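Local structure of tripeptidase (Staphylococcus aureus subsp. aureus, 3RZA) at residues 185-190 against 355-360; 191-196 against 333-338. The protein probably acts as a metal-dependent tripeptidase of the M20/M25/M40 peptidase family, removing residues from short peptides at a zinc-containing active site. All blocks are in the same frame, centred on the assembly; numbering follows the deposited sequence. Where two conformers were deposited one is given.

Interactions 1 and 2 meet in one sheet of the metal-bearing domain through neighbouring strands 355-359 and 194-209, their centres about 8 Å apart. Both 191-196 and 333-338 lie between the segments of interaction 1 in sequence, so interaction 2 is nested in the loop that interaction 1 closes. Strand 355-359 is the common neighbour: it runs parallel to 186-187 and antiparallel to strand 194-209. Two probable hydrogen bonds join the contacts, Ile357 O to Val195 N at 2.7 Å and Gly359 N to Thr193 O at 2.9 Å, while Val356 packs on Thr194. Interaction 1 carries zinc ligand Asp186; interaction 2 lies farther out, with the side chain of Val195 about 11 Å from the zinc ion.

Interaction 1: 185-190 against 355-360; sequences IDASAD and SVILGV. With ZN (zinc ion), chain C.
Ala187 sets its methyl into the shallow hollow formed by the backbone of Leu358 and the CG2 branch of Ile357, with CB 3.3 Å from Leu358 O and 3.8 Å from Ile357 CG2. Chi1 of Ile357 (-32°) puts that branch roughly opposite the backbone N, against the peptide between Asp186 and Ala187. On the other flank Val360 pushes CG2 to 3.4 Å from Ile185 O. Ile185 lies alongside Leu358 and crosses Val360 at about a right angle, giving a small apolar cluster. Bare Gly359 lets the carbonyls of Ala189 and Asp190 close over its CA. The parallel bridge has two bonds: Ala187 N reaches Leu358 O at 3.0 Å from above the carbonyl plane, whereas Val360 N meets Ala187 O at 3.0 Å, in plane and nearly straight at 172°. Asp186, its CB directed away from 355-360, holds zinc through OD1 at 2.1 Å, with OD2 a longer 2.7 Å from the metal, beside a water ligand; His98 and Asp129 complete the site, and Tyr362 OH bonds to the same OD1. Helix 128-147 covers Ile185 and Val360, helix 374-393 also lies over Leu358, and strand 181-184 flanks Ile357.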
ATOM      1  N   ILE A 185     -20.729 -16.547 -26.434  1.00 17.27           N
ATOM      2  CA  ILE A 185     -21.015 -15.296 -27.134  1.00 17.56           C
ATOM      3  C   ILE A 185     -20.483 -14.169 -26.245  1.00 18.82           C
ATOM      4  O   ILE A 185     -21.256 -13.443 -25.600  1.00 21.30           O
ATOM      5  CB  ILE A 185     -22.563 -15.128 -27.444  1.00 17.58           C
ATOM      6  CG1 ILE A 185     -23.147 -16.400 -28.128  1.00 20.51           C
ATOM      7  CG2 ILE A 185     -22.809 -13.890 -28.329  1.00 11.34           C
ATOM      8  CD1 ILE A 185     -24.674 -16.392 -28.239  1.00 17.47           C
ATOM      9  N   ASP A 186     -19.154 -14.045 -26.178  1.00 17.03           N
ATOM     10  CA  ASP A 186     -18.499 -13.241 -25.141  1.00 18.82           C
ATOM     11  C   ASP A 186     -16.979 -12.945 -25.400  1.00 18.04           C
ATOM     12  O   ASP A 186     -16.183 -12.984 -24.477  1.00 18.26           O
ATOM     13  CB  ASP A 186     -18.672 -13.958 -23.764  1.00 19.19           C
ATOM     14  CG  ASP A 186     -18.275 -13.087 -22.567  1.00 18.94           C
ATOM     15  OD1 ASP A 186     -18.492 -11.863 -22.615  1.00 18.07           O
ATOM     16  OD2 ASP A 186     -17.762 -13.634 -21.561  1.00 17.87           O
ATOM     17  N   ALA A 187     -16.611 -12.619 -26.641  1.00 17.63           N
ATOM     18  CA  ALA A 187     -15.222 -12.218 -26.989  1.00 19.21           C
ATOM     19  C   ALA A 187     -15.143 -10.711 -27.276  1.00 19.59           C
ATOM     20  O   ALA A 187     -16.042 -10.154 -27.918  1.00 17.25           O
ATOM     21  CB  ALA A 187     -14.740 -13.009 -28.183  1.00 17.45           C
ATOM     22  N   SER A 188     -14.080 -10.056 -26.786  1.00 22.20           N
ATOM     23  CA  SER A 188     -13.742  -8.671 -27.179  1.00 22.90           C
ATOM     24  C   SER A 188     -13.070  -8.700 -28.542  1.00 23.56           C
ATOM     25  O   SER A 188     -11.847  -8.701 -28.656  1.00 26.85           O
ATOM     26  CB  SER A 188     -12.818  -8.011 -26.141  1.00 24.59           C
ATOM     27  OG  SER A 188     -13.466  -7.894 -24.884  1.00 26.70           O
ATOM     28  N   ALA A 189     -13.888  -8.780 -29.572  1.00 21.02           N
ATOM     29  CA  ALA A 189     -13.424  -8.839 -30.949  1.00 19.03           C
ATOM     30  C   ALA A 189     -14.603  -8.453 -31.835  1.00 18.20           C
ATOM     31  O   ALA A 189     -15.747  -8.491 -31.408  1.00 17.66           O
ATOM     32  CB  ALA A 189     -12.901 -10.256 -31.314  1.00 18.28           C
ATOM     33  N   ASP A 190     -14.304  -8.057 -33.056  1.00 17.86           N
ATOM     34  CA  ASP A 190     -15.333  -7.686 -34.018  1.00 18.91           C
ATOM     35  C   ASP A 190     -16.290  -8.876 -34.248  1.00 18.67           C
ATOM     36  O   ASP A 190     -15.864 -10.058 -34.200  1.00 17.60           O
ATOM     37  CB  ASP A 190     -14.702  -7.289 -35.363  1.00 19.31           C
ATOM     38  CG  ASP A 190     -13.770  -6.055 -35.277  1.00 22.17           C
ATOM     39  OD1 ASP A 190     -13.776  -5.301 -34.266  1.00 22.87           O
ATOM     40  OD2 ASP A 190     -13.013  -5.860 -36.247  1.00 22.29           O
ATOM     41  N   SER A 355     -15.346 -25.751 -27.634  1.00 21.54           N
ATOM     42  CA  SER A 355     -15.982 -24.449 -27.516  1.00 20.99           C
ATOM     43  C   SER A 355     -15.039 -23.358 -27.993  1.00 21.04           C
ATOM     44  O   SER A 355     -13.866 -23.371 -27.657  1.00 24.35           O
ATOM     45  CB  SER A 355     -16.408 -24.197 -26.081  1.00 21.71           C
ATOM     46  OG  SER A 355     -17.254 -25.240 -25.613  1.00 22.50           O
ATOM     47  N   VAL A 356     -15.572 -22.434 -28.791  1.00 19.39           N
ATOM     48  CA  VAL A 356     -14.854 -21.247 -29.261  1.00 17.95           C
ATOM     49  C   VAL A 356     -15.715 -20.038 -28.890  1.00 18.63           C
ATOM     50  O   VAL A 356     -16.894 -20.196 -28.533  1.00 17.84           O
ATOM     51  CB  VAL A 356     -14.584 -21.328 -30.806  1.00 17.13           C
ATOM     52  CG1 VAL A 356     -13.855 -22.648 -31.139  1.00 15.89           C
ATOM     53  CG2 VAL A 356     -15.853 -21.211 -31.588  1.00 17.87           C
ATOM     54  N   ILE A 357     -15.129 -18.847 -28.967  1.00 17.03           N
ATOM     55  CA  ILE A 357     -15.709 -17.653 -28.381  1.00 16.41           C
ATOM     56  C   ILE A 357     -15.948 -16.664 -29.524  1.00 17.15           C
ATOM     57  O   ILE A 357     -15.007 -16.315 -30.241  1.00 17.25           O
ATOM     58  CB  ILE A 357     -14.795 -16.999 -27.279  1.00 17.47           C
ATOM     59  CG1 ILE A 357     -13.962 -18.043 -26.516  1.00 19.31           C
ATOM     60  CG2 ILE A 357     -15.633 -16.181 -26.281  1.00 15.37           C
ATOM     61  CD1 ILE A 357     -14.829 -19.110 -25.765  1.00 15.35           C
ATOM     62  N   LEU A 358     -17.204 -16.235 -29.690  1.00 15.37           N
ATOM     63  CA  LEU A 358     -17.601 -15.351 -30.772  1.00 16.39           C
ATOM     64  C   LEU A 358     -17.395 -13.906 -30.368  1.00 16.38           C
ATOM     65  O   LEU A 358     -17.768 -13.512 -29.253  1.00 17.09           O
ATOM     66  CB  LEU A 358     -19.079 -15.547 -31.113  1.00 15.25           C
ATOM     67  CG  LEU A 358     -19.516 -16.937 -31.550  1.00 16.41           C
ATOM     68  CD1 LEU A 358     -21.048 -16.946 -31.722  1.00 15.70           C
ATOM     69  CD2 LEU A 358     -18.783 -17.390 -32.828  1.00 13.80           C
ATOM     70  N   GLY A 359     -16.848 -13.107 -31.284  1.00 16.32           N
ATOM     71  CA  GLY A 359     -16.758 -11.671 -31.091  1.00 15.15           C
ATOM     72  C   GLY A 359     -18.136 -11.057 -30.947  1.00 15.47           C
ATOM     73  O   GLY A 359     -19.025 -11.359 -31.745  1.00 15.23           O
ATOM     74  N   VAL A 360     -18.324 -10.249 -29.894  1.00 14.57           N
ATOM     75  CA  VAL A 360     -19.569  -9.542 -29.629  1.00 14.59           C
ATOM     76  C   VAL A 360     -19.548  -8.094 -30.211  1.00 17.66           C
ATOM     77  O   VAL A 360     -20.618  -7.488 -30.423  1.00 16.05           O
ATOM     78  CB  VAL A 360     -19.874  -9.518 -28.095  1.00 15.32           C
ATOM     79  CG1 VAL A 360     -21.186  -8.772 -27.783  1.00 12.92           C
ATOM     80  CG2 VAL A 360     -19.955 -10.943 -27.556  1.00 18.87           C
TER
HETATM   81 ZN    ZN C 401     -18.225 -11.102 -20.630  1.00 26.60          ZN
HETATM   82  O   HOH W   1     -16.249 -10.845 -20.010  1.00 33.92           O

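Interaction 2: 191-196 against 333-338; sequences VGTTVV and SANTII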
ATOM      1  N   VAL A 191     -17.561  -8.579 -34.514  1.00 17.63           N
ATOM      2  CA  VAL A 191     -18.505  -9.637 -34.911  1.00 16.32           C
ATOM      3  C   VAL A 191     -18.022 -10.306 -36.232  1.00 16.60           C
ATOM      4  O   VAL A 191     -17.618  -9.614 -37.180  1.00 19.01           O
ATOM      5  CB  VAL A 191     -19.952  -9.128 -35.039  1.00 18.21           C
ATOM      6  CG1 VAL A 191     -20.916 -10.281 -35.378  1.00 11.88           C
ATOM      7  CG2 VAL A 191     -20.400  -8.434 -33.727  1.00 15.95           C
ATOM      8  N   GLY A 192     -17.978 -11.647 -36.229  1.00 14.58           N
ATOM      9  CA  GLY A 192     -17.440 -12.442 -37.337  1.00 14.44           C
ATOM     10  C   GLY A 192     -15.973 -12.829 -37.143  1.00 16.40           C
ATOM     11  O   GLY A 192     -15.396 -13.504 -37.995  1.00 17.13           O
ATOM     12  N   THR A 193     -15.366 -12.383 -36.034  1.00 15.94           N
ATOM     13  CA  THR A 193     -14.085 -12.913 -35.551  1.00 17.45           C
ATOM     14  C   THR A 193     -14.344 -13.932 -34.450  1.00 16.48           C
ATOM     15  O   THR A 193     -15.213 -13.716 -33.604  1.00 15.49           O
ATOM     16  CB  THR A 193     -13.195 -11.770 -35.041  1.00 17.27           C
ATOM     17  OG1 THR A 193     -12.934 -10.892 -36.146  1.00 17.24           O
ATOM     18  CG2 THR A 193     -11.870 -12.300 -34.468  1.00 17.26           C
ATOM     19  N   THR A 194     -13.607 -15.055 -34.491  1.00 17.24           N
ATOM     20  CA  THR A 194     -13.788 -16.185 -33.555  1.00 14.78           C
ATOM     21  C   THR A 194     -12.485 -16.395 -32.799  1.00 16.98           C
ATOM     22  O   THR A 194     -11.440 -16.535 -33.412  1.00 16.02           O
ATOM     23  CB  THR A 194     -14.136 -17.500 -34.327  1.00 15.93           C
ATOM     24  OG1 THR A 194     -15.252 -17.259 -35.172  1.00 18.83           O
ATOM     25  CG2 THR A 194     -14.468 -18.641 -33.377  1.00 10.46           C
ATOM     26  N   VAL A 195     -12.556 -16.399 -31.463  1.00 15.30           N
ATOM     27  CA  VAL A 195     -11.450 -16.809 -30.635  1.00 14.87           C
ATOM     28  C   VAL A 195     -11.391 -18.345 -30.607  1.00 14.84           C
ATOM     29  O   VAL A 195     -12.335 -18.980 -30.119  1.00 14.59           O
ATOM     30  CB  VAL A 195     -11.616 -16.296 -29.195  1.00 13.41           C
ATOM     31  CG1 VAL A 195     -10.537 -16.876 -28.305  1.00 12.75           C
ATOM     32  CG2 VAL A 195     -11.638 -14.760 -29.157  1.00 12.21           C
ATOM     33  N   VAL A 196     -10.293 -18.916 -31.104  1.00 15.85           N
ATOM     34  CA  VAL A 196     -10.077 -20.406 -31.152  1.00 15.35           C
ATOM     35  C   VAL A 196      -9.121 -20.928 -30.088  1.00 17.79           C
ATOM     36  O   VAL A 196      -8.928 -22.150 -29.962  1.00 16.18           O
ATOM     37  CB  VAL A 196      -9.622 -20.898 -32.569  1.00 17.06           C
ATOM     38  CG1 VAL A 196     -10.704 -20.521 -33.618  1.00 18.39           C
ATOM     39  CG2 VAL A 196      -8.192 -20.347 -32.973  1.00 15.21           C
ATOM     40  N   SER A 333     -15.365 -10.675 -41.651  1.00 18.07           N
ATOM     41  CA  SER A 333     -13.965 -11.103 -41.884  1.00 19.47           C
ATOM     42  C   SER A 333     -13.714 -12.629 -41.826  1.00 18.88           C
ATOM     43  O   SER A 333     -12.863 -13.127 -42.539  1.00 22.57           O
ATOM     44  CB  SER A 333     -13.031 -10.431 -40.875  1.00 19.65           C
ATOM     45  OG  SER A 333     -13.187 -11.034 -39.585  1.00 23.68           O
ATOM     46  N   ALA A 334     -14.432 -13.342 -40.971  1.00 18.88           N
ATOM     47  CA  ALA A 334     -14.212 -14.805 -40.759  1.00 20.99           C
ATOM     48  C   ALA A 334     -12.815 -15.171 -40.244  1.00 20.94           C
ATOM     49  O   ALA A 334     -12.350 -16.292 -40.469  1.00 24.14           O
ATOM     50  CB  ALA A 334     -14.554 -15.632 -42.039  1.00 18.92           C
ATOM     51  N   ASN A 335     -12.184 -14.250 -39.509  1.00 22.41           N
ATOM     52  CA  ASN A 335     -10.867 -14.439 -38.892  0.50 21.00           C
ATOM     53  C   ASN A 335     -10.969 -15.335 -37.651  1.00 21.08           C
ATOM     54  O   ASN A 335     -12.030 -15.410 -37.024  1.00 21.25           O
ATOM     55  CB  ASN A 335     -10.270 -13.086 -38.470  0.50 19.67           C
ATOM     56  CG  ASN A 335      -9.960 -12.182 -39.654  0.50 20.59           C
ATOM     57  OD1 ASN A 335      -9.636 -12.654 -40.739  0.50 22.14           O
ATOM     58  ND2 ASN A 335     -10.040 -10.879 -39.439  0.50 23.47           N
ATOM     59  N   THR A 336      -9.883 -15.995 -37.318  1.00 17.20           N
ATOM     60  CA  THR A 336      -9.749 -16.777 -36.130  1.00 19.18           C
ATOM     61  C   THR A 336      -8.559 -16.185 -35.387  1.00 20.79           C
ATOM     62  O   THR A 336      -7.519 -15.934 -36.007  1.00 23.23           O
ATOM     63  CB  THR A 336      -9.458 -18.212 -36.487  1.00 19.48           C
ATOM     64  OG1 THR A 336      -8.289 -18.267 -37.311  1.00 19.05           O
ATOM     65  CG2 THR A 336     -10.633 -18.792 -37.248  1.00 18.62           C
ATOM     66  N   ILE A 337      -8.721 -15.910 -34.097  1.00 18.20           N
ATOM     67  CA  ILE A 337      -7.661 -15.308 -33.294  1.00 17.78           C
ATOM     68  C   ILE A 337      -7.424 -16.115 -32.018  1.00 19.02           C
ATOM     69  O   ILE A 337      -8.146 -17.070 -31.705  1.00 19.34           O
ATOM     70  CB  ILE A 337      -7.972 -13.781 -32.943  1.00 18.89           C
ATOM     71  CG1 ILE A 337      -9.246 -13.633 -32.104  1.00 14.39           C
ATOM     72  CG2 ILE A 337      -8.030 -12.915 -34.233  1.00 16.82           C
ATOM     73  CD1 ILE A 337      -9.416 -12.235 -31.499  1.00 12.65           C
ATOM     74  N   ILE A 338      -6.404 -15.694 -31.294  1.00 21.14           N
ATOM     75  CA  ILE A 338      -6.099 -16.166 -29.970  1.00 21.64           C
ATOM     76  C   ILE A 338      -6.365 -14.973 -29.026  1.00 20.79           C
ATOM     77  O   ILE A 338      -5.995 -13.850 -29.354  1.00 22.71           O
ATOM     78  CB  ILE A 338      -4.619 -16.621 -29.951  1.00 26.52           C
ATOM     79  CG1 ILE A 338      -4.408 -17.828 -30.897  1.00 30.45           C
ATOM     80  CG2 ILE A 338      -4.213 -17.017 -28.671  1.00 25.90           C
ATOM     81  CD1 ILE A 338      -5.263 -19.059 -30.568  1.00 24.48           C
TER
HETATM   82  O   HOH W   2     -14.768  -9.659 -37.817  1.00 16.94           O
HETATM   83  O   HOH W   3     -14.566 -16.154 -37.600  1.00 15.63           O
HETATM   84  O   HOH W   4     -10.786  -9.346 -36.864  1.00 39.82           O
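Thr193 and Ile337 are brought together by their chi1 torsions: -62° sends Thr193 CG2 opposite its backbone N, and 62° sets Ile337 CG1 between its own N and carbonyl carbon, 3.8 Å from that methyl. The two side chains cross at about a right angle, and Val195 CG2 packs obliquely on the same isoleucine, 4.0 Å from CG1. At the end of the pairing Val196 lays CG1 against Thr336 CB at 3.9 Å, while its CG2 meets the CD1 end of Ile338. A parallel ladder joins the backbones: Thr194 N to Asn335 O, Ile337 N to Thr194 O, and Val196 N to Ile337 O at 2.9 Å, the last nearly along the carbonyl axis. Before the strands pair, water knits the loops. One molecule joins Val191 O, Thr193 OG1 and Ser333 OG; another donates to Gly192 O and Asn335 O and accepts from Thr194 OG1 at 2.8 Å; a third spans Thr193 OG1 and Asn335 ND2. Strand 336-338 lines one edge of strand 194-209, and strand 355-359 the other, while helix 318-329 packs on Thr194, Val196 and Thr336.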